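Side-chain contact in diphthine synthase (Entamoeba histolytica, PDB 3I4T), which probably methylates the modified histidine of elongation factor 2 with S-adenosylmethionine as methyl donor, a step in making diphthamide: residues Val154-Glu159 with Ile211-Glu216. Numbering follows the deposited sequence.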
loop_
_atom_site.group_PDB
_atom_site.type_symbol
_atom_site.label_atom_id
_atom_site.label_comp_id
_atom_site.label_asym_id
_atom_site.label_seq_id
_atom_site.Cartn_x
_atom_site.Cartn_y
_atom_site.Cartn_z
ATOM N N VAL A 154 -10.685 11.997 8.951
ATOM C CA VAL A 154 -11.189 12.988 9.894
ATOM C C VAL A 154 -10.917 14.387 9.333
ATOM O O VAL A 154 -9.806 14.677 8.894
ATOM C CB VAL A 154 -10.594 12.791 11.309
ATOM C CG1 VAL A 154 -11.106 13.858 12.263
ATOM C CG2 VAL A 154 -10.968 11.416 11.844
ATOM N N CYS A 155 -11.950 15.229 9.334
ATOM C CA CYS A 155 -11.881 16.584 8.789
ATOM C C CYS A 155 -11.828 17.644 9.891
ATOM O O CYS A 155 -12.253 17.390 11.026
ATOM C CB CYS A 155 -13.093 16.846 7.888
ATOM S SG CYS A 155 -13.145 15.812 6.380
ATOM N N PHE A 156 -11.305 18.824 9.545
ATOM C CA PHE A 156 -11.363 19.983 10.429
ATOM C C PHE A 156 -12.794 20.497 10.564
ATOM O O PHE A 156 -13.458 20.767 9.564
ATOM C CB PHE A 156 -10.468 21.125 9.917
ATOM C CG PHE A 156 -9.026 20.997 10.317
ATOM C CD1 PHE A 156 -8.654 21.044 11.654
ATOM C CD2 PHE A 156 -8.036 20.851 9.349
ATOM C CE1 PHE A 156 -7.326 20.927 12.026
ATOM C CE2 PHE A 156 -6.700 20.734 9.711
ATOM C CZ PHE A 156 -6.344 20.777 11.046
ATOM N N TRP A 157 -13.253 20.639 11.802
ATOM C CA TRP A 157 -14.575 21.194 12.064
ATOM C C TRP A 157 -14.573 22.711 11.937
ATOM O O TRP A 157 -13.576 23.368 12.257
ATOM C CB TRP A 157 -15.070 20.758 13.434
ATOM C CG TRP A 157 -15.626 19.363 13.440
ATOM C CD1 TRP A 157 -15.632 18.469 12.403
ATOM C CD2 TRP A 157 -16.240 18.696 14.546
ATOM N NE1 TRP A 157 -16.224 17.294 12.792
ATOM C CE2 TRP A 157 -16.605 17.404 14.104
ATOM C CE3 TRP A 157 -16.524 19.068 15.866
ATOM C CZ2 TRP A 157 -17.237 16.474 14.939
ATOM C CZ3 TRP A 157 -17.155 18.144 16.701
ATOM C CH2 TRP A 157 -17.506 16.862 16.231
ATOM N N SER A 158 -15.698 23.251 11.473
ATOM C CA SER A 158 -15.799 24.659 11.109
ATOM C C SER A 158 -17.227 25.166 11.312
ATOM O O SER A 158 -18.117 24.878 10.511
ATOM C CB SER A 158 -15.340 24.845 9.653
ATOM O OG SER A 158 -15.231 26.213 9.300
ATOM N N GLU A 159 -17.428 25.911 12.401
ATOM C CA GLU A 159 -18.729 26.497 12.757
ATOM C C GLU A 159 -19.785 25.433 12.975
ATOM O O GLU A 159 -19.766 24.731 13.982
ATOM C CB GLU A 159 -19.215 27.506 11.702
ATOM C CG GLU A 159 -18.267 28.674 11.427
ATOM C CD GLU A 159 -18.167 29.653 12.581
ATOM O OE1 GLU A 159 -19.042 29.627 13.481
ATOM O OE2 GLU A 159 -17.203 30.460 12.577
ATOM N N ILE A 211 -2.714 14.242 15.567
ATOM C CA ILE A 211 -3.258 13.154 16.362
ATOM C C ILE A 211 -4.065 13.673 17.559
ATOM O O ILE A 211 -5.128 13.122 17.874
ATOM C CB ILE A 211 -2.106 12.241 16.825
ATOM C CG1 ILE A 211 -1.669 11.342 15.665
ATOM C CG2 ILE A 211 -2.486 11.421 18.063
ATOM C CD1 ILE A 211 -0.239 10.828 15.773
ATOM N N ASN A 212 -3.547 14.725 18.212
ATOM C CA ASN A 212 -4.180 15.358 19.373
ATOM C C ASN A 212 -5.586 15.868 19.046
ATOM O O ASN A 212 -6.554 15.537 19.744
ATOM C CB ASN A 212 -3.315 16.515 19.914
ATOM C CG ASN A 212 -1.856 16.116 20.142
ATOM O OD1 ASN A 212 -0.998 16.369 19.294
ATOM N ND2 ASN A 212 -1.572 15.495 21.283
ATOM N N GLN A 213 -5.684 16.666 17.980
ATOM C CA GLN A 213 -6.959 17.205 17.499
ATOM C C GLN A 213 -7.866 16.105 16.966
ATOM O O GLN A 213 -9.089 16.225 17.026
ATOM C CB GLN A 213 -6.737 18.224 16.384
ATOM C CG GLN A 213 -6.003 19.463 16.796
ATOM C CD GLN A 213 -5.482 20.247 15.600
ATOM O OE1 GLN A 213 -4.789 19.709 14.731
ATOM N NE2 GLN A 213 -5.807 21.531 15.558
ATOM N N CYS A 214 -7.263 15.050 16.425
ATOM C CA CYS A 214 -8.008 13.893 15.944
ATOM C C CYS A 214 -8.682 13.156 17.098
ATOM O O CYS A 214 -9.877 12.889 17.050
ATOM C CB CYS A 214 -7.091 12.928 15.182
ATOM S SG CYS A 214 -7.917 11.354 14.767
ATOM N N ILE A 215 -7.902 12.818 18.123
ATOM C CA ILE A 215 -8.425 12.109 19.293
ATOM C C ILE A 215 -9.469 12.964 19.998
ATOM O O ILE A 215 -10.498 12.462 20.416
ATOM C CB ILE A 215 -7.287 11.686 20.269
ATOM C CG1 ILE A 215 -6.402 10.603 19.644
ATOM C CG2 ILE A 215 -7.848 11.210 21.600
ATOM C CD1 ILE A 215 -5.174 10.276 20.453
ATOM N N GLU A 216 -9.223 14.260 20.103
ATOM C CA GLU A 216 -10.183 15.154 20.732
ATOM C C GLU A 216 -11.545 15.024 20.058
ATOM O O GLU A 216 -12.554 14.804 20.726
ATOM C CB GLU A 216 -9.691 16.607 20.668
ATOM C CG GLU A 216 -10.457 17.580 21.549
ATOM C CD GLU A 216 -10.256 19.029 21.112
ATOM O OE1 GLU A 216 -10.496 19.334 19.914
ATOM O OE2 GLU A 216 -9.861 19.866 21.964
#
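With F156 CG anti to its carbonyl carbon (chi1 -84°) and Q213 CG likewise (chi1 -65°), the phenyl ring and the glutamine amide meet between loop and helix. The Q213 chain runs on extended past CG and carries the amide to the edge of the ring. NE2 of Q213 sits there, near the ring plane, 3.9 Å from F156 CE1. Q213 OE1 is equally near F156 CE1 and reaches CZ at 4.1 Å. The two planes are steeply inclined, 74° apart, so the amide is not stacked on the ring. This is van der Waals contact. OE1 of Q213 is also hydrogen-bonded to a residue flanking one of the two segments, which would limit rotation of the amide. The F156 ring also makes a cation-pi contact with R207. In this tetrapyrrole methylase family fold the contact lies on the mixed-sheet half of the chain, apart from the five-stranded parallel sheet. Here the chain leaves strand 152-154 and runs beside helix 211-225, where V154 and F156 touch its first turns. V154 points toward the helix. Its CG2 lies 4.2 Å from C214 SG, a loose apolar contact between two buried side chains. C214 also packs on V182 and L184, and V154 on V182, so strand 180-187 lines this point. Further along the helix, Q217 NE2 is hydrogen-bonded to the carbonyl O of C155.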